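Local coordinates for DNA translocase coupling protein (Clostridium perfringens, PDB 6O1W) that probably acts as an ATP-binding DNA translocase that couples DNA to the conjugation machinery of plasmid pCW3, at residues H131-G136 / P295-G300; G136-G141 / G277-D282; I145-L150 / V232-A237; C299-D304 / L320-G325. All blocks are in the same frame, centred on the assembly; numbering follows the deposited sequence.

Interaction 1: residues H131-G136 / P295-G300; sequences HILSAG and PVRICG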
loop_
_atom_site.group_PDB
_atom_site.type_symbol
_atom_site.label_atom_id
_atom_site.label_comp_id
_atom_site.label_asym_id
_atom_site.label_seq_id
_atom_site.Cartn_x
_atom_site.Cartn_y
_atom_site.Cartn_z
ATOM N N HIS A 131 10.454 -3.922 -5.193
ATOM C CA HIS A 131 9.745 -2.686 -5.525
ATOM C C HIS A 131 8.360 -2.625 -4.918
ATOM O O HIS A 131 7.707 -3.657 -4.729
ATOM C CB HIS A 131 9.720 -2.447 -7.046
ATOM C CG HIS A 131 11.050 -2.667 -7.692
ATOM N ND1 HIS A 131 12.157 -1.894 -7.360
ATOM C CD2 HIS A 131 11.428 -3.611 -8.584
ATOM C CE1 HIS A 131 13.160 -2.377 -8.077
ATOM N NE2 HIS A 131 12.773 -3.411 -8.827
ATOM N N ILE A 132 7.932 -1.414 -4.586
ATOM C CA ILE A 132 6.662 -1.139 -3.909
ATOM C C ILE A 132 5.864 -0.075 -4.663
ATOM O O ILE A 132 6.409 0.965 -5.051
ATOM C CB ILE A 132 6.958 -0.642 -2.464
ATOM C CG1 ILE A 132 7.743 -1.707 -1.657
ATOM C CG2 ILE A 132 5.667 -0.182 -1.740
ATOM C CD1 ILE A 132 8.305 -1.269 -0.293
ATOM N N LEU A 133 4.572 -0.314 -4.807
ATOM C CA LEU A 133 3.669 0.662 -5.387
ATOM C C LEU A 133 2.625 0.962 -4.298
ATOM O O LEU A 133 1.981 0.031 -3.764
ATOM C CB LEU A 133 3.005 0.101 -6.660
ATOM C CG LEU A 133 1.955 1.036 -7.339
ATOM C CD1 LEU A 133 2.622 2.022 -8.254
ATOM C CD2 LEU A 133 0.974 0.234 -8.194
ATOM N N SER A 134 2.480 2.241 -3.955
ATOM C CA SER A 134 1.530 2.691 -2.937
ATOM C C SER A 134 0.517 3.590 -3.607
ATOM O O SER A 134 0.895 4.617 -4.179
ATOM C CB SER A 134 2.256 3.381 -1.775
ATOM O OG SER A 134 1.362 3.924 -0.816
ATOM N N ALA A 135 -0.768 3.154 -3.610
ATOM C CA ALA A 135 -1.849 3.860 -4.264
ATOM C C ALA A 135 -2.925 4.315 -3.309
ATOM O O ALA A 135 -3.316 3.571 -2.428
ATOM C CB ALA A 135 -2.454 3.007 -5.361
ATOM N N GLY A 136 -3.406 5.532 -3.507
ATOM C CA GLY A 136 -4.435 6.106 -2.652
ATOM C C GLY A 136 -4.792 7.526 -3.030
ATOM O O GLY A 136 -3.998 8.213 -3.682
ATOM N N PRO A 295 6.236 -6.110 -7.274
ATOM C CA PRO A 295 5.433 -7.117 -6.551
ATOM C C PRO A 295 4.635 -6.643 -5.341
ATOM O O PRO A 295 3.621 -7.258 -5.053
ATOM C CB PRO A 295 6.476 -8.165 -6.134
ATOM C CG PRO A 295 7.742 -7.392 -6.016
ATOM C CD PRO A 295 7.687 -6.351 -7.088
ATOM N N VAL A 296 5.111 -5.620 -4.599
ATOM C CA VAL A 296 4.392 -5.162 -3.414
ATOM C C VAL A 296 3.377 -4.095 -3.806
ATOM O O VAL A 296 3.747 -3.105 -4.439
ATOM C CB VAL A 296 5.338 -4.627 -2.300
ATOM C CG1 VAL A 296 4.535 -4.147 -1.102
ATOM C CG2 VAL A 296 6.372 -5.673 -1.874
ATOM N N ARG A 297 2.103 -4.289 -3.417
ATOM C CA ARG A 297 1.068 -3.288 -3.656
ATOM C C ARG A 297 0.466 -2.904 -2.334
ATOM O O ARG A 297 0.062 -3.762 -1.527
ATOM C CB ARG A 297 -0.053 -3.782 -4.585
ATOM C CG ARG A 297 0.408 -4.556 -5.808
ATOM C CD ARG A 297 1.002 -3.679 -6.898
ATOM N NE ARG A 297 1.706 -4.517 -7.866
ATOM C CZ ARG A 297 1.097 -5.272 -8.771
ATOM N NH1 ARG A 297 -0.231 -5.257 -8.881
ATOM N NH2 ARG A 297 1.802 -6.060 -9.564
ATOM N N ILE A 298 0.396 -1.610 -2.123
ATOM C CA ILE A 298 -0.243 -1.014 -0.971
ATOM C C ILE A 298 -1.357 -0.172 -1.576
ATOM O O ILE A 298 -1.084 0.701 -2.394
ATOM C CB ILE A 298 0.734 -0.250 -0.040
ATOM C CG1 ILE A 298 1.750 -1.232 0.590
ATOM C CG2 ILE A 298 -0.052 0.442 1.066
ATOM C CD1 ILE A 298 3.091 -0.609 1.046
ATOM N N CYS A 299 -2.617 -0.497 -1.252
ATOM C CA CYS A 299 -3.757 0.194 -1.840
ATOM C C CYS A 299 -4.734 0.756 -0.817
ATOM O O CYS A 299 -5.187 0.038 0.077
ATOM C CB CYS A 299 -4.463 -0.709 -2.844
ATOM S SG CYS A 299 -5.598 0.168 -3.952
ATOM N N GLY A 300 -5.041 2.042 -0.959
ATOM C CA GLY A 300 -6.006 2.730 -0.119
ATOM C C GLY A 300 -7.405 2.453 -0.630
ATOM O O GLY A 300 -7.596 1.691 -1.579
#
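H131 and V296 make the first link between the two strands: V296 N donates to H131 O over a rather long 3.3 Å. The imidazole takes no part in this bond and uses ND1 on the backbone N of L274, in the strand on the other flank of 132-135. I132 lies alongside V296, the two side chains running the same way, with I132 CG1 3.8 Å from V296 CB. Its CG2 branch, anti to the backbone N, reaches diagonally to the neighbouring strand, two residues past V296, and meets I298 CD1 at 3.8 Å. Both backbone polar atoms of L133 are bonded to the other strand: L133 N donates to V296 O at 2.9 Å and L133 O accepts from I298 N at 2.8 Å. These are parallel strands, 11° apart in direction, at the heart of the FtsK/SpoIIIE-type P-loop ATPase domain; I132, S134 and I298 face helix 142-155, whereas A135, R297 and C299 face helix 305-312. On that second face L133 CD2 touches the aliphatic R297 CD at 4.1 Å. The R297 chain bends at chi2 (-75°), and its guanidinium ends among backbone carbonyls, NE on V294 O and NH1 on V311 O. S134 OG bonds K142 O, tying the strand to the start of the helix, while S134 CA brings its hydrogen to I298 O. A135 N donates to that same I298 O at 2.8 Å, 170° at the hydrogen. A135 O in turn accepts from G300 N at 2.7 Å, and G136 then leaves the strand opposite G300.

Interaction 2: residues G136-G141 / G277-D282; sequences GETGSG and GVQRPD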
loop_
_atom_site.group_PDB
_atom_site.type_symbol
_atom_site.label_atom_id
_atom_site.label_comp_id
_atom_site.label_asym_id
_atom_site.label_seq_id
_atom_site.Cartn_x
_atom_site.Cartn_y
_atom_site.Cartn_z
ATOM N N GLY A 136 -3.406 5.532 -3.507
ATOM C CA GLY A 136 -4.435 6.106 -2.652
ATOM C C GLY A 136 -4.792 7.526 -3.030
ATOM O O GLY A 136 -3.998 8.213 -3.682
ATOM N N GLU A 137 -6.016 7.952 -2.648
ATOM C CA GLU A 137 -6.555 9.291 -2.883
ATOM C C GLU A 137 -5.762 10.307 -2.076
ATOM O O GLU A 137 -5.126 9.931 -1.096
ATOM C CB GLU A 137 -8.050 9.347 -2.497
ATOM C CG GLU A 137 -8.965 8.611 -3.469
ATOM C CD GLU A 137 -10.379 8.339 -2.977
ATOM O OE1 GLU A 137 -10.901 9.140 -2.166
ATOM O OE2 GLU A 137 -10.972 7.322 -3.413
ATOM N N THR A 138 -5.773 11.582 -2.474
ATOM C CA THR A 138 -4.985 12.580 -1.731
ATOM C C THR A 138 -5.507 12.688 -0.269
ATOM O O THR A 138 -6.719 12.670 -0.045
ATOM C CB THR A 138 -4.852 13.900 -2.509
ATOM O OG1 THR A 138 -3.827 14.698 -1.912
ATOM C CG2 THR A 138 -6.171 14.662 -2.658
ATOM N N GLY A 139 -4.576 12.632 0.687
ATOM C CA GLY A 139 -4.873 12.646 2.121
ATOM C C GLY A 139 -5.032 11.270 2.761
ATOM O O GLY A 139 -5.173 11.177 3.986
ATOM N N SER A 140 -4.993 10.182 1.942
ATOM C CA SER A 140 -5.153 8.786 2.405
ATOM C C SER A 140 -4.029 8.297 3.299
ATOM O O SER A 140 -4.254 7.407 4.118
ATOM C CB SER A 140 -5.252 7.834 1.213
ATOM O OG SER A 140 -4.104 7.944 0.377
ATOM N N GLY A 141 -2.820 8.806 3.073
ATOM C CA GLY A 141 -1.619 8.347 3.772
ATOM C C GLY A 141 -0.712 7.544 2.852
ATOM O O GLY A 141 0.329 7.042 3.284
ATOM N N GLY A 277 4.568 6.109 -5.711
ATOM C CA GLY A 277 3.258 6.600 -5.309
ATOM C C GLY A 277 2.386 6.849 -6.528
ATOM O O GLY A 277 2.878 7.286 -7.581
ATOM N N VAL A 278 1.090 6.527 -6.409
ATOM C CA VAL A 278 0.081 6.746 -7.449
ATOM C C VAL A 278 -1.203 7.292 -6.811
ATOM O O VAL A 278 -1.796 6.652 -5.940
ATOM C CB VAL A 278 -0.200 5.528 -8.378
ATOM C CG1 VAL A 278 0.868 5.368 -9.439
ATOM C CG2 VAL A 278 -0.328 4.241 -7.599
ATOM N N GLN A 279 -1.636 8.462 -7.244
ATOM C CA GLN A 279 -2.865 9.036 -6.696
ATOM C C GLN A 279 -4.157 8.534 -7.398
ATOM O O GLN A 279 -5.197 8.321 -6.743
ATOM C CB GLN A 279 -2.798 10.560 -6.744
ATOM C CG GLN A 279 -3.875 11.214 -5.906
ATOM C CD GLN A 279 -4.005 12.645 -6.293
ATOM O OE1 GLN A 279 -4.895 13.019 -7.068
ATOM N NE2 GLN A 279 -3.100 13.466 -5.780
ATOM N N ARG A 280 -4.084 8.404 -8.720
ATOM C CA ARG A 280 -5.212 8.055 -9.558
ATOM C C ARG A 280 -4.825 6.867 -10.441
ATOM O O ARG A 280 -4.148 7.061 -11.455
ATOM C CB ARG A 280 -5.588 9.296 -10.414
ATOM C CG ARG A 280 -7.037 9.335 -10.886
ATOM C CD ARG A 280 -7.280 10.401 -11.957
ATOM N NE ARG A 280 -6.324 10.306 -13.059
ATOM C CZ ARG A 280 -6.439 9.483 -14.096
ATOM N NH1 ARG A 280 -7.510 8.708 -14.222
ATOM N NH2 ARG A 280 -5.501 9.452 -15.033
ATOM N N PRO A 281 -5.178 5.620 -10.041
ATOM C CA PRO A 281 -4.825 4.454 -10.868
ATOM C C PRO A 281 -5.484 4.565 -12.239
ATOM O O PRO A 281 -6.635 4.959 -12.346
ATOM C CB PRO A 281 -5.370 3.270 -10.065
ATOM C CG PRO A 281 -5.519 3.809 -8.666
ATOM C CD PRO A 281 -5.956 5.206 -8.863
ATOM N N ASP A 282 -4.695 4.312 -13.273
ATOM C CA ASP A 282 -5.050 4.403 -14.677
ATOM C C ASP A 282 -4.144 3.398 -15.341
ATOM O O ASP A 282 -2.964 3.360 -14.997
ATOM C CB ASP A 282 -4.721 5.841 -15.157
ATOM C CG ASP A 282 -5.066 6.213 -16.595
ATOM O OD1 ASP A 282 -4.802 5.390 -17.509
ATOM O OD2 ASP A 282 -5.554 7.339 -16.813
#
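G136 and Q279 meet where the P-loop (Walker A motif) leaves the sheet beside the end of strand 272-278. Residues 136-141 form most of the predicted ATP site, and G139 and G141 contact ATP in another structure of this protein, although the nucleotide is absent here. A single backbone hydrogen bond ties the loop to the neighbouring strand: G136 N donates to V278 O at 3.1 Å. It extends the strand pairing by one residue into the start of the loop. Just beyond, the carbonyl oxygens G136 O and Q279 O face one another at 3.3 Å as two acceptors, and Q279 CA points its hydrogen at G136 O, also at 3.3 Å, with 156° at the hydrogen, which may ease that approach. The backbone N of Q279 is engaged by E235 OE1.

Side-chain packing is slight. With its CG anti to the backbone N (chi1 -166°), Q279 extends alongside T138, and its amide NE2 lies 3.7 Å from T138 CB; Q279 CG sits at the same distance from G136 O.

Each segment also has internal bonds. R280 NH2 forms a salt bridge with D282 OD2 on the anti side of the carboxylate. In the loop, a type II turn runs from E137 to S140, and E137 O accepts twice, from S140 N at 3.1 Å and from S140 OG at 2.7 Å.

Interaction 3: residues I145-L150 / V232-A237; sequences ILRCIL and VIDELA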
loop_
_atom_site.group_PDB
_atom_site.type_symbol
_atom_site.label_atom_id
_atom_site.label_comp_id
_atom_site.label_asym_id
_atom_site.label_seq_id
_atom_site.Cartn_x
_atom_site.Cartn_y
_atom_site.Cartn_z
ATOM N N ILE A 145 3.431 6.574 3.879
ATOM C CA ILE A 145 4.000 5.206 3.890
ATOM C C ILE A 145 5.357 5.197 3.212
ATOM O O ILE A 145 6.284 4.616 3.747
ATOM C CB ILE A 145 3.048 4.180 3.189
ATOM C CG1 ILE A 145 1.754 3.982 3.989
ATOM C CG2 ILE A 145 3.756 2.819 2.961
ATOM C CD1 ILE A 145 0.660 3.260 3.200
ATOM N N LEU A 146 5.457 5.804 2.014
ATOM C CA LEU A 146 6.698 5.868 1.245
ATOM C C LEU A 146 7.811 6.583 2.007
ATOM O O LEU A 146 8.936 6.128 1.958
ATOM C CB LEU A 146 6.438 6.569 -0.106
ATOM C CG LEU A 146 5.428 5.868 -1.036
ATOM C CD1 LEU A 146 5.327 6.597 -2.346
ATOM C CD2 LEU A 146 5.807 4.401 -1.272
ATOM N N ARG A 147 7.489 7.697 2.716
ATOM C CA ARG A 147 8.463 8.471 3.510
ATOM C C ARG A 147 8.906 7.693 4.760
ATOM O O ARG A 147 10.047 7.839 5.184
ATOM C CB ARG A 147 7.921 9.858 3.866
ATOM C CG ARG A 147 7.774 10.761 2.636
ATOM C CD ARG A 147 7.241 12.129 3.016
ATOM N NE ARG A 147 6.893 12.902 1.823
ATOM C CZ ARG A 147 5.656 13.054 1.359
ATOM N NH1 ARG A 147 4.625 12.512 1.997
ATOM N NH2 ARG A 147 5.437 13.766 0.260
ATOM N N CYS A 148 8.005 6.858 5.316
ATOM C CA CYS A 148 8.272 5.953 6.450
ATOM C C CYS A 148 9.264 4.859 6.020
ATOM O O CYS A 148 10.182 4.543 6.758
ATOM C CB CYS A 148 6.966 5.330 6.937
ATOM S SG CYS A 148 7.145 4.374 8.450
ATOM N N ILE A 149 9.061 4.269 4.837
ATOM C CA ILE A 149 9.961 3.263 4.241
ATOM C C ILE A 149 11.333 3.920 3.998
ATOM O O ILE A 149 12.351 3.337 4.339
ATOM C CB ILE A 149 9.369 2.707 2.917
ATOM C CG1 ILE A 149 8.112 1.830 3.217
ATOM C CG2 ILE A 149 10.456 1.901 2.116
ATOM C CD1 ILE A 149 7.264 1.574 2.034
ATOM N N LEU A 150 11.338 5.143 3.415
ATOM C CA LEU A 150 12.545 5.914 3.115
ATOM C C LEU A 150 13.374 6.135 4.372
ATOM O O LEU A 150 14.577 5.903 4.343
ATOM C CB LEU A 150 12.152 7.266 2.477
ATOM C CG LEU A 150 13.254 8.309 2.246
ATOM C CD1 LEU A 150 14.386 7.745 1.291
ATOM C CD2 LEU A 150 12.650 9.610 1.688
ATOM N N VAL A 232 12.522 7.110 -4.654
ATOM C CA VAL A 232 11.149 7.394 -4.256
ATOM C C VAL A 232 10.533 8.255 -5.323
ATOM O O VAL A 232 11.042 9.334 -5.602
ATOM C CB VAL A 232 11.049 8.048 -2.847
ATOM C CG1 VAL A 232 9.577 8.214 -2.414
ATOM C CG2 VAL A 232 11.820 7.247 -1.810
ATOM N N ILE A 233 9.467 7.766 -5.941
ATOM C CA ILE A 233 8.772 8.505 -6.984
ATOM C C ILE A 233 7.455 8.887 -6.335
ATOM O O ILE A 233 6.604 8.027 -6.088
ATOM C CB ILE A 233 8.622 7.619 -8.264
ATOM C CG1 ILE A 233 10.024 7.257 -8.863
ATOM C CG2 ILE A 233 7.683 8.257 -9.289
ATOM C CD1 ILE A 233 10.025 6.103 -9.862
ATOM N N ASP A 234 7.308 10.171 -6.013
ATOM C CA ASP A 234 6.104 10.696 -5.362
ATOM C C ASP A 234 4.854 10.467 -6.195
ATOM O O ASP A 234 3.816 10.119 -5.638
ATOM C CB ASP A 234 6.251 12.191 -5.047
ATOM C CG ASP A 234 5.081 12.731 -4.231
ATOM O OD1 ASP A 234 5.014 12.429 -3.005
ATOM O OD2 ASP A 234 4.223 13.433 -4.817
ATOM N N GLU A 235 4.947 10.630 -7.533
ATOM C CA GLU A 235 3.774 10.439 -8.366
ATOM C C GLU A 235 4.175 9.850 -9.684
ATOM O O GLU A 235 4.847 10.527 -10.479
ATOM C CB GLU A 235 2.968 11.765 -8.498
ATOM C CG GLU A 235 1.741 11.695 -9.411
ATOM C CD GLU A 235 0.833 10.505 -9.150
ATOM O OE1 GLU A 235 0.210 10.451 -8.061
ATOM O OE2 GLU A 235 0.783 9.603 -10.019
ATOM N N LEU A 236 3.774 8.585 -9.923
ATOM C CA LEU A 236 4.090 7.859 -11.159
ATOM C C LEU A 236 3.509 8.542 -12.407
ATOM O O LEU A 236 4.152 8.491 -13.455
ATOM C CB LEU A 236 3.633 6.389 -11.090
ATOM C CG LEU A 236 4.119 5.400 -12.183
ATOM C CD1 LEU A 236 5.629 5.355 -12.307
ATOM C CD2 LEU A 236 3.584 4.022 -11.931
ATOM N N ALA A 237 2.332 9.207 -12.292
ATOM C CA ALA A 237 1.704 9.915 -13.427
ATOM C C ALA A 237 2.621 10.989 -14.041
ATOM O O ALA A 237 2.569 11.190 -15.244
ATOM C CB ALA A 237 0.368 10.525 -13.022
#
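The guanidinium of R147 and the carboxylate of D234 cross with their planes 41° apart, and D234 OD1 approaches R147 NH2 obliquely at 3.6 Å. The oxygen lies well out of the guanidinium plane with no N-H aimed at it, so the salt bridge is one of charge alone. R147 is extended from CG to NE, and its end is held further by E170 O, which accepts from NH2, and by F171 in a cation-pi contact. D234 OD1 also has a weak hydrogen bond with S143 OG of the P-loop. An acidic pair, D234 and E235, directly after the apolar strand 229-233 is consistent with a Walker B motif, placed here against the helix that follows Walker A. The rest of the contact is apolar. V232 points at the helix and is met by two of its residues one turn apart: its CG1 lies 4.2 Å from L146 CB, while CG2 lies 4.1 Å from L150 CD1. The two methyls are divided in this way because CG1 stands anti to the backbone N (chi1 -175°) and CG2 beside it. L146 reaches past V232 with CD1, 4.2 Å from I233 O. Beyond the strand, E235 OE2 uses its anti lone pair to cap A237 N at 2.8 Å, at the turn into helix 237-240.

Interaction 4: residues C299-D304 / L320-G325; sequences CGRFAD and LPEVKG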
loop_
_atom_site.group_PDB
_atom_site.type_symbol
_atom_site.label_atom_id
_atom_site.label_comp_id
_atom_site.label_asym_id
_atom_site.label_seq_id
_atom_site.Cartn_x
_atom_site.Cartn_y
_atom_site.Cartn_z
ATOM N N CYS A 299 -2.617 -0.497 -1.252
ATOM C CA CYS A 299 -3.757 0.194 -1.840
ATOM C C CYS A 299 -4.734 0.756 -0.817
ATOM O O CYS A 299 -5.187 0.038 0.077
ATOM C CB CYS A 299 -4.463 -0.709 -2.844
ATOM S SG CYS A 299 -5.598 0.168 -3.952
ATOM N N GLY A 300 -5.041 2.042 -0.959
ATOM C CA GLY A 300 -6.006 2.730 -0.119
ATOM C C GLY A 300 -7.405 2.453 -0.630
ATOM O O GLY A 300 -7.596 1.691 -1.579
ATOM N N ARG A 301 -8.385 3.055 0.003
ATOM C CA ARG A 301 -9.781 2.876 -0.359
ATOM C C ARG A 301 -10.104 3.601 -1.667
ATOM O O ARG A 301 -9.772 4.759 -1.804
ATOM C CB ARG A 301 -10.675 3.397 0.781
ATOM C CG ARG A 301 -12.156 3.141 0.495
ATOM C CD ARG A 301 -13.038 3.464 1.683
ATOM N NE ARG A 301 -14.425 3.098 1.395
ATOM C CZ ARG A 301 -15.280 3.863 0.726
ATOM N NH1 ARG A 301 -14.914 5.069 0.303
ATOM N NH2 ARG A 301 -16.512 3.437 0.486
ATOM N N PHE A 302 -10.721 2.915 -2.616
ATOM C CA PHE A 302 -11.235 3.498 -3.862
ATOM C C PHE A 302 -12.645 2.895 -4.036
ATOM O O PHE A 302 -12.772 1.670 -4.096
ATOM C CB PHE A 302 -10.367 3.123 -5.092
ATOM C CG PHE A 302 -8.994 3.755 -5.145
ATOM C CD1 PHE A 302 -8.836 5.082 -5.533
ATOM C CD2 PHE A 302 -7.863 3.027 -4.800
ATOM C CE1 PHE A 302 -7.569 5.661 -5.603
ATOM C CE2 PHE A 302 -6.590 3.604 -4.878
ATOM C CZ PHE A 302 -6.452 4.914 -5.279
ATOM N N ALA A 303 -13.689 3.737 -4.096
ATOM C CA ALA A 303 -15.074 3.274 -4.287
ATOM C C ALA A 303 -15.280 2.649 -5.671
ATOM O O ALA A 303 -16.122 1.776 -5.817
ATOM C CB ALA A 303 -16.052 4.412 -4.066
ATOM N N ASP A 304 -14.463 3.047 -6.659
ATOM C CA ASP A 304 -14.513 2.530 -8.027
ATOM C C ASP A 304 -13.765 1.188 -8.162
ATOM O O ASP A 304 -12.572 1.094 -7.851
ATOM C CB ASP A 304 -13.955 3.586 -9.008
ATOM C CG ASP A 304 -14.074 3.257 -10.496
ATOM O OD1 ASP A 304 -14.733 2.240 -10.838
ATOM O OD2 ASP A 304 -13.509 4.017 -11.320
ATOM N N LEU A 320 -12.943 -1.531 1.899
ATOM C CA LEU A 320 -12.277 -1.026 3.097
ATOM C C LEU A 320 -13.160 -0.091 3.931
ATOM O O LEU A 320 -13.878 0.698 3.335
ATOM C CB LEU A 320 -10.988 -0.269 2.713
ATOM C CG LEU A 320 -9.729 -1.112 2.407
ATOM C CD1 LEU A 320 -8.608 -0.201 1.887
ATOM C CD2 LEU A 320 -9.262 -1.882 3.647
ATOM N N PRO A 321 -13.063 -0.094 5.284
ATOM C CA PRO A 321 -13.777 0.922 6.060
ATOM C C PRO A 321 -13.087 2.279 5.882
ATOM O O PRO A 321 -11.875 2.330 5.613
ATOM C CB PRO A 321 -13.626 0.432 7.503
ATOM C CG PRO A 321 -12.362 -0.319 7.516
ATOM C CD PRO A 321 -12.230 -0.951 6.159
ATOM N N GLU A 322 -13.855 3.375 6.065
ATOM C CA GLU A 322 -13.378 4.757 5.937
ATOM C C GLU A 322 -12.597 5.211 7.159
ATOM O O GLU A 322 -13.064 6.056 7.924
ATOM C CB GLU A 322 -14.540 5.710 5.619
ATOM C CG GLU A 322 -15.014 5.599 4.179
ATOM C CD GLU A 322 -16.188 6.500 3.863
ATOM O OE1 GLU A 322 -17.338 6.004 3.896
ATOM O OE2 GLU A 322 -15.962 7.704 3.596
ATOM N N VAL A 323 -11.395 4.635 7.332
ATOM C CA VAL A 323 -10.457 4.904 8.420
ATOM C C VAL A 323 -9.179 5.458 7.776
ATOM O O VAL A 323 -8.643 4.838 6.846
ATOM C CB VAL A 323 -10.149 3.591 9.205
ATOM C CG1 VAL A 323 -9.090 3.804 10.288
ATOM C CG2 VAL A 323 -11.414 2.974 9.788
ATOM N N LYS A 324 -8.683 6.598 8.274
ATOM C CA LYS A 324 -7.444 7.171 7.762
ATOM C C LYS A 324 -6.266 6.246 8.102
ATOM O O LYS A 324 -6.127 5.790 9.254
ATOM C CB LYS A 324 -7.197 8.595 8.309
ATOM C CG LYS A 324 -6.233 9.401 7.434
ATOM C CD LYS A 324 -5.947 10.788 8.017
ATOM C CE LYS A 324 -4.776 11.484 7.353
ATOM N NZ LYS A 324 -3.476 10.805 7.628
ATOM N N GLY A 325 -5.448 5.978 7.082
ATOM C CA GLY A 325 -4.279 5.119 7.201
ATOM C C GLY A 325 -4.582 3.635 7.100
ATOM O O GLY A 325 -3.689 2.811 7.305
#
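Two loops that flank helix 305-312 meet close to the P-loop of the ATPase domain: residues 299-304 lead from strand 296-299 into the helix, and residues 320-325 carry the chain on to strand 326-331. R301 carries the contact. With CG anti to the backbone N (chi1 -176°) and the chain extended as far as NE, it runs along the second loop, its CB 4.2 Å from L320 CB. NE then donates to L320 O at 3.1 Å, a weak bond because the angle at the hydrogen is only 132°; the oxygen nevertheless sits at the edge of the guanidinium and in its plane. Over one face of the same guanidinium lies E322, whose CG is 3.8 Å from R301 NE and offset toward the rim. The E322 carboxylate stacks on the guanidinium with the planes 18° apart; the opposite charges, beyond salt-bridge distance with R301 NH1 4.3 Å from E322 OE2, may still attract, but no N-H points at the oxygen. E322 is placed there as the centre of an inverse gamma turn, in which V323 N makes a weak bond to P321 O. Nearer the backbone of R301, L320 CD1 lies 3.8 Å from R301 N and 3.9 Å from C299 O. L320 also packs on L328 of strand 326-331 and Q337 of strand 334-340. C299 also packs on V311 and L312 of helix 305-312, for which D304 is the N-cap, and F302 rests on A307 in the same helix.

Interactions 1, 2 and 3 share one sheet, in which strand 272-278 separates 132-135 from 229-233: S134 O lies 2.9 Å from V278 N on one side of it, and G277 N 2.8 Å from I233 O on the other. Interaction 1 hands over to the P-loop of interaction 2 at G136. Helix 142-155 of interaction 3 packs on one face of this sheet, with S134 CB 3.7 Å from L146 CD2, and also reaches strand 296-299, where I298 CG2 is 3.6 Å from I145 CD1. Interaction 4 continues from C299 and G300 of interaction 1, and F302 CZ comes within 3.5 Å of G136 CA at the predicted ATP site. Interactions 3 and 4 do not touch; their nearest atoms are about 6 Å apart.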